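Long-range contacts in L-lactate dehydrogenase (Trichomonas vaginalis, PDB 4UUL), which is a lactate/malate dehydrogenase family enzyme that probably interconverts 2-oxoacids and their 2-hydroxyacids with NAD as cofactor: residues Val191-Gln196 with Asn306-Glu311; His6-Gly11 with Asp81-Val86. The protein carries 1 engineered substitution. All coordinates share one frame; numbering follows the deposited sequence. Where two conformers were deposited one is given.

Overall arrangement
Both contacts are largely buried, but they hold different elements in different domains: contact 2 lies in the NAD-binding domain, its centre about 12 Å from that of the chain, and contact 1 in the C-terminal alpha/beta domain, its centre about 21 Å from that of the chain. The contacts sit on opposite sides of the chain's centre, about 33 Å apart between their own centres, and do not touch. Contact 2 joins neighbouring parallel strands of one sheet, chiefly by direct backbone hydrogen bonds. Contact 1 sets the edge strand 191-193 and its following turn against the start of helix 307-337, with apolar side chains, aromatic edge contacts and one bridging water, and on its outer side Asn306 and Trp308 are partly exposed.

Contact 1: residues Val191-Gln196 with Asn306-Glu311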
loop_
_atom_site.group_PDB
_atom_site.type_symbol
_atom_site.label_atom_id
_atom_site.label_comp_id
_atom_site.label_asym_id
_atom_site.label_seq_id
_atom_site.Cartn_x
_atom_site.Cartn_y
_atom_site.Cartn_z
ATOM N N VAL B 191 -12.620 -19.782 -16.150
ATOM C CA VAL B 191 -12.863 -21.074 -15.525
ATOM C C VAL B 191 -12.265 -21.056 -14.103
ATOM O O VAL B 191 -11.038 -21.112 -13.943
ATOM C CB VAL B 191 -12.233 -22.217 -16.341
ATOM C CG1 VAL B 191 -12.694 -23.523 -15.707
ATOM C CG2 VAL B 191 -12.625 -22.142 -17.800
ATOM N N ALA B 192 -13.118 -20.978 -13.086
ATOM C CA ALA B 192 -12.667 -21.051 -11.684
ATOM C C ALA B 192 -12.787 -22.542 -11.308
ATOM O O ALA B 192 -13.868 -23.054 -10.973
ATOM C CB ALA B 192 -13.527 -20.144 -10.806
ATOM N N ASP B 193 -11.679 -23.231 -11.423
ATOM C CA ASP B 193 -11.615 -24.680 -11.322
ATOM C C ASP B 193 -11.276 -25.139 -9.910
ATOM O O ASP B 193 -10.206 -24.787 -9.365
ATOM C CB ASP B 193 -10.529 -25.152 -12.278
ATOM C CG ASP B 193 -10.279 -26.662 -12.259
ATOM O OD1 ASP B 193 -11.186 -27.425 -11.889
ATOM O OD2 ASP B 193 -9.155 -27.052 -12.660
ATOM N N LEU B 194 -12.196 -25.871 -9.309
ATOM C CA LEU B 194 -12.012 -26.504 -8.028
ATOM C C LEU B 194 -11.755 -27.982 -8.134
ATOM O O LEU B 194 -11.651 -28.641 -7.093
ATOM C CB LEU B 194 -13.228 -26.256 -7.137
ATOM C CG LEU B 194 -13.536 -24.793 -6.826
ATOM C CD1 LEU B 194 -14.717 -24.660 -5.839
ATOM C CD2 LEU B 194 -12.288 -23.989 -6.355
ATOM N N THR B 195 -11.723 -28.533 -9.340
ATOM C CA THR B 195 -11.647 -30.005 -9.498
ATOM C C THR B 195 -10.309 -30.634 -9.136
ATOM O O THR B 195 -10.251 -31.848 -8.954
ATOM C CB THR B 195 -12.069 -30.470 -10.891
ATOM O OG1 THR B 195 -11.101 -30.074 -11.840
ATOM C CG2 THR B 195 -13.412 -29.918 -11.264
ATOM N N GLN B 196 -9.247 -29.825 -9.023
ATOM C CA GLN B 196 -7.956 -30.312 -8.551
ATOM C C GLN B 196 -7.786 -30.088 -7.058
ATOM O O GLN B 196 -6.898 -30.667 -6.444
ATOM C CB GLN B 196 -6.789 -29.579 -9.193
ATOM C CG GLN B 196 -7.020 -29.031 -10.600
ATOM C CD GLN B 196 -7.190 -30.103 -11.658
ATOM O OE1 GLN B 196 -6.689 -31.263 -11.540
ATOM N NE2 GLN B 196 -7.828 -29.714 -12.744
ATOM N N ASN B 306 -11.264 -33.351 -16.451
ATOM C CA ASN B 306 -12.493 -34.121 -16.516
ATOM C C ASN B 306 -13.389 -33.526 -17.594
ATOM O O ASN B 306 -13.034 -32.550 -18.247
ATOM C CB ASN B 306 -13.198 -34.314 -15.153
ATOM C CG ASN B 306 -13.748 -33.042 -14.566
ATOM O OD1 ASN B 306 -13.824 -31.983 -15.210
ATOM N ND2 ASN B 306 -14.114 -33.118 -13.300
ATOM N N ASP B 307 -14.530 -34.141 -17.852
ATOM C CA ASP B 307 -15.383 -33.700 -18.951
ATOM C C ASP B 307 -15.859 -32.274 -18.731
ATOM O O ASP B 307 -15.902 -31.487 -19.654
ATOM C CB ASP B 307 -16.603 -34.634 -19.137
ATOM C CG ASP B 307 -16.234 -35.972 -19.687
ATOM O OD1 ASP B 307 -15.117 -36.124 -20.209
ATOM O OD2 ASP B 307 -17.079 -36.876 -19.600
ATOM N N TRP B 308 -16.188 -31.916 -17.505
ATOM C CA TRP B 308 -16.603 -30.559 -17.195
ATOM C C TRP B 308 -15.504 -29.568 -17.531
ATOM O O TRP B 308 -15.727 -28.579 -18.233
ATOM C CB TRP B 308 -16.987 -30.427 -15.715
ATOM C CG TRP B 308 -17.289 -29.002 -15.298
ATOM C CD1 TRP B 308 -18.485 -28.358 -15.412
ATOM C CD2 TRP B 308 -16.379 -28.048 -14.718
ATOM N NE1 TRP B 308 -18.376 -27.056 -14.954
ATOM C CE2 TRP B 308 -17.101 -26.847 -14.524
ATOM C CE3 TRP B 308 -15.041 -28.094 -14.360
ATOM C CZ2 TRP B 308 -16.535 -25.710 -13.970
ATOM C CZ3 TRP B 308 -14.476 -26.952 -13.783
ATOM C CH2 TRP B 308 -15.226 -25.780 -13.630
ATOM N N LEU B 309 -14.296 -29.837 -17.076
ATOM C CA LEU B 309 -13.194 -28.919 -17.309
ATOM C C LEU B 309 -12.859 -28.842 -18.777
ATOM O O LEU B 309 -12.556 -27.755 -19.305
ATOM C CB LEU B 309 -11.970 -29.305 -16.449
ATOM C CG LEU B 309 -10.791 -28.315 -16.569
ATOM C CD1 LEU B 309 -11.186 -26.856 -16.257
ATOM C CD2 LEU B 309 -9.646 -28.753 -15.659
ATOM N N ARG B 310 -12.933 -29.963 -19.482
ATOM C CA ARG B 310 -12.607 -29.954 -20.923
ATOM C C ARG B 310 -13.524 -28.978 -21.646
ATOM O O ARG B 310 -13.092 -28.169 -22.457
ATOM C CB ARG B 310 -12.780 -31.358 -21.508
ATOM C CG ARG B 310 -12.439 -31.511 -23.020
ATOM C CD ARG B 310 -10.952 -31.446 -23.229
ATOM N NE ARG B 310 -10.499 -30.085 -23.464
ATOM C CZ ARG B 310 -9.244 -29.677 -23.299
ATOM N NH1 ARG B 310 -8.309 -30.499 -22.828
ATOM N NH2 ARG B 310 -8.911 -28.442 -23.564
ATOM N N GLU B 311 -14.816 -29.076 -21.371
ATOM C CA GLU B 311 -15.793 -28.229 -22.004
ATOM C C GLU B 311 -15.540 -26.761 -21.643
ATOM O O GLU B 311 -15.583 -25.887 -22.508
ATOM C CB GLU B 311 -17.223 -28.686 -21.650
ATOM C CG GLU B 311 -18.333 -27.889 -22.344
ATOM C CD GLU B 311 -19.734 -28.375 -22.012
ATOM O OE1 GLU B 311 -19.875 -29.500 -21.476
ATOM O OE2 GLU B 311 -20.701 -27.632 -22.302
HETATM O O HOH W 1 -10.704 -31.910 -13.860
#
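Leu309 presses both of its methyl groups against the 191-196 segment, where the start of the C-terminal helix of the lactate/malate dehydrogenase alpha/beta domain packs on an edge strand and the Asx turn that follows. With CG anti to the backbone N (chi1 -176°), the branched end of Leu309 reaches the strand and turn, and its two methyls meet different partners. CD1 meets Val191 CG1 at 3.7 Å. CD2 lies crosswise to the Asp193 side chain, 3.5 Å from OD2, and also 3.6 Å from Gln196 NE2. This is the close-packed part of the contact, and Trp183 of strand 177-183 touches both Val191 and Leu309 here.

The carboxylate of Asp193 organises the turn beneath those methyls. OD1 takes two donors: Thr195 OG1, 2.7 Å away on the syn lone pair, and Thr195 N, which comes from above the carboxylate plane. OD2 accepts from Gln196 NE2 in a nearly straight bond (171°) and from Trp183 NE1. Gln196 NE2 also donates to the carbonyl of Lys304, so that amide ties the turn to the chain leading into the helix.

Toward solvent the fit is looser, and Trp308 and Asn306 are partly exposed. The indole still brings the rim of its six-membered ring to the strand: Asp193 OD1 is 3.8 Å from CZ3, at the edge and near the ring plane, and Phe218 meets the indole edge-to-face. Asn306 caps the helix through OD1, which accepts from Leu309 N, and its ND2 only approaches Thr195 CG2. Across this margin a water accepts from Asn306 N and donates to Thr195 OG1, its oxygen 2.8 Å from that hydroxyl.

Contact 2: residues His6-Gly11 with Asp81-Val86; sequences HVLITG and DCAFLV
Asp81 has CG anti to its own carbonyl carbon (chi1 -66°), and this swings the carboxylate across to His6, while at the other end of the pair Thr10 has OG1 between its backbone N and carbonyl carbon (chi1 69°), facing Val86. OD2 of Asp81 accepts from His6 N at 2.8 Å through its anti lone pair, in a nearly linear bond. The same two residues join again where Asp81 N donates to His6 O. OD1 of Asp81 turns to a salt bridge with Lys120.

Between these ends the two strands run parallel in the Rossmann sheet, where strand 5-10 lies between 35-40 and 82-85. Leu8 uses both its N-H and its carbonyl toward strand 82-85: its N donates to Cys82 O at 3.0 Å, and its O receives Phe84 N at 2.8 Å. Thr10 N continues the pattern to Phe84 O at 3.1 Å.

On one face, Val7 CG1 meets the edge of the Phe84 ring in its plane, 3.8 Å from CE1, and Val7 CG2 lies against Cys82 SG. Ile9 joins Phe84 there, beneath helix 15-25, whose Leu20 touches both. Leu8 packs on Ala83 on the reverse face, and nearby Thr10 CG2 sits 3.7 Å from Leu85 CD2.

Thr10 OG1 accepts from Ala87 N and, in a weak, bent bond, from Val86 N, so the hydroxyl holds the chain leaving strand 82-85 beside Gly11, the first residue of the glycine-rich loop predicted to bind NAD. Backbone bonds along the pair, side-chain bonds at its two ends and apolar packing on both faces fix the register, which places Val86, whose side chain also lies by Ile16 and Ile128 of the NADH site, next to the start of that loop.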
loop_
_atom_site.group_PDB
_atom_site.type_symbol
_atom_site.label_atom_id
_atom_site.label_comp_id
_atom_site.label_asym_id
_atom_site.label_seq_id
_atom_site.Cartn_x
_atom_site.Cartn_y
_atom_site.Cartn_z
ATOM N N HIS B 6 14.509 -0.570 -13.375
ATOM C CA HIS B 6 13.605 0.418 -13.908
ATOM C C HIS B 6 12.230 -0.171 -14.132
ATOM O O HIS B 6 12.057 -1.121 -14.904
ATOM C CB HIS B 6 14.192 1.035 -15.184
ATOM C CG HIS B 6 15.268 2.022 -14.893
ATOM N ND1 HIS B 6 15.179 3.358 -15.212
ATOM C CD2 HIS B 6 16.475 1.859 -14.290
ATOM C CE1 HIS B 6 16.271 3.988 -14.780
ATOM N NE2 HIS B 6 17.074 3.093 -14.235
ATOM N N VAL B 7 11.224 0.398 -13.476
ATOM C CA VAL B 7 9.877 -0.146 -13.439
ATOM C C VAL B 7 8.899 0.872 -13.959
ATOM O O VAL B 7 8.791 1.960 -13.426
ATOM C CB VAL B 7 9.500 -0.482 -11.960
ATOM C CG1 VAL B 7 8.078 -1.009 -11.901
ATOM C CG2 VAL B 7 10.506 -1.438 -11.339
ATOM N N LEU B 8 8.146 0.482 -14.985
ATOM C CA LEU B 8 7.100 1.332 -15.549
ATOM C C LEU B 8 5.741 0.983 -14.930
ATOM O O LEU B 8 5.374 -0.181 -14.807
ATOM C CB LEU B 8 7.009 1.127 -17.058
ATOM C CG LEU B 8 5.801 1.733 -17.760
ATOM C CD1 LEU B 8 5.743 3.264 -17.638
ATOM C CD2 LEU B 8 5.762 1.324 -19.206
ATOM N N ILE B 9 4.979 2.015 -14.578
ATOM C CA ILE B 9 3.566 1.909 -14.240
ATOM C C ILE B 9 2.800 2.872 -15.134
ATOM O O ILE B 9 3.084 4.056 -15.132
ATOM C CB ILE B 9 3.284 2.257 -12.752
ATOM C CG1 ILE B 9 4.129 1.368 -11.825
ATOM C CG2 ILE B 9 1.804 2.140 -12.462
ATOM C CD1 ILE B 9 4.123 1.871 -10.373
ATOM N N THR B 10 1.898 2.340 -15.971
ATOM C CA THR B 10 1.032 3.178 -16.771
ATOM C C THR B 10 -0.219 3.525 -16.002
ATOM O O THR B 10 -0.550 2.877 -15.013
ATOM C CB THR B 10 0.663 2.518 -18.130
ATOM O OG1 THR B 10 -0.170 1.411 -17.841
ATOM C CG2 THR B 10 1.909 2.146 -18.874
ATOM N N GLY B 11 -0.944 4.567 -16.417
ATOM C CA GLY B 11 -2.081 5.013 -15.603
ATOM C C GLY B 11 -1.672 5.388 -14.191
ATOM O O GLY B 11 -2.419 5.194 -13.232
ATOM N N ASP B 81 13.048 -2.505 -17.120
ATOM C CA ASP B 81 13.191 -3.921 -16.768
ATOM C C ASP B 81 11.839 -4.651 -16.618
ATOM O O ASP B 81 11.725 -5.832 -16.871
ATOM C CB ASP B 81 13.943 -4.046 -15.450
ATOM C CG ASP B 81 15.380 -3.576 -15.580
ATOM O OD1 ASP B 81 16.184 -4.290 -16.201
ATOM O OD2 ASP B 81 15.683 -2.500 -15.072
ATOM N N CYS B 82 10.831 -3.931 -16.171
ATOM C CA CYS B 82 9.484 -4.501 -16.087
ATOM C C CYS B 82 8.411 -3.399 -16.209
ATOM O O CYS B 82 8.723 -2.207 -16.063
ATOM C CB CYS B 82 9.269 -5.409 -14.865
ATOM S SG CYS B 82 9.237 -4.533 -13.298
ATOM N N ALA B 83 7.175 -3.807 -16.502
ATOM C CA ALA B 83 6.107 -2.889 -16.691
ATOM C C ALA B 83 4.829 -3.451 -16.150
ATOM O O ALA B 83 4.481 -4.620 -16.341
ATOM C CB ALA B 83 5.907 -2.612 -18.195
ATOM N N PHE B 84 4.080 -2.570 -15.484
ATOM C CA PHE B 84 2.718 -2.825 -15.022
ATOM C C PHE B 84 1.800 -1.996 -15.927
ATOM O O PHE B 84 1.699 -0.767 -15.772
ATOM C CB PHE B 84 2.568 -2.412 -13.568
ATOM C CG PHE B 84 3.374 -3.245 -12.612
ATOM C CD1 PHE B 84 4.708 -2.952 -12.339
ATOM C CD2 PHE B 84 2.789 -4.326 -11.974
ATOM C CE1 PHE B 84 5.426 -3.707 -11.458
ATOM C CE2 PHE B 84 3.551 -5.079 -11.060
ATOM C CZ PHE B 84 4.859 -4.747 -10.816
ATOM N N LEU B 85 1.158 -2.685 -16.887
ATOM C CA LEU B 85 0.288 -1.990 -17.863
ATOM C C LEU B 85 -1.110 -1.947 -17.260
ATOM O O LEU B 85 -1.977 -2.808 -17.523
ATOM C CB LEU B 85 0.323 -2.672 -19.218
ATOM C CG LEU B 85 1.656 -2.685 -19.907
ATOM C CD1 LEU B 85 1.512 -3.243 -21.287
ATOM C CD2 LEU B 85 2.420 -1.375 -19.939
ATOM N N VAL B 86 -1.330 -0.927 -16.441
ATOM C CA VAL B 86 -2.579 -0.745 -15.708
ATOM C C VAL B 86 -3.598 0.017 -16.534
ATOM O O VAL B 86 -4.787 -0.299 -16.532
ATOM C CB VAL B 86 -2.306 0.056 -14.410
ATOM C CG1 VAL B 86 -3.574 0.423 -13.679
ATOM C CG2 VAL B 86 -1.376 -0.788 -13.528
#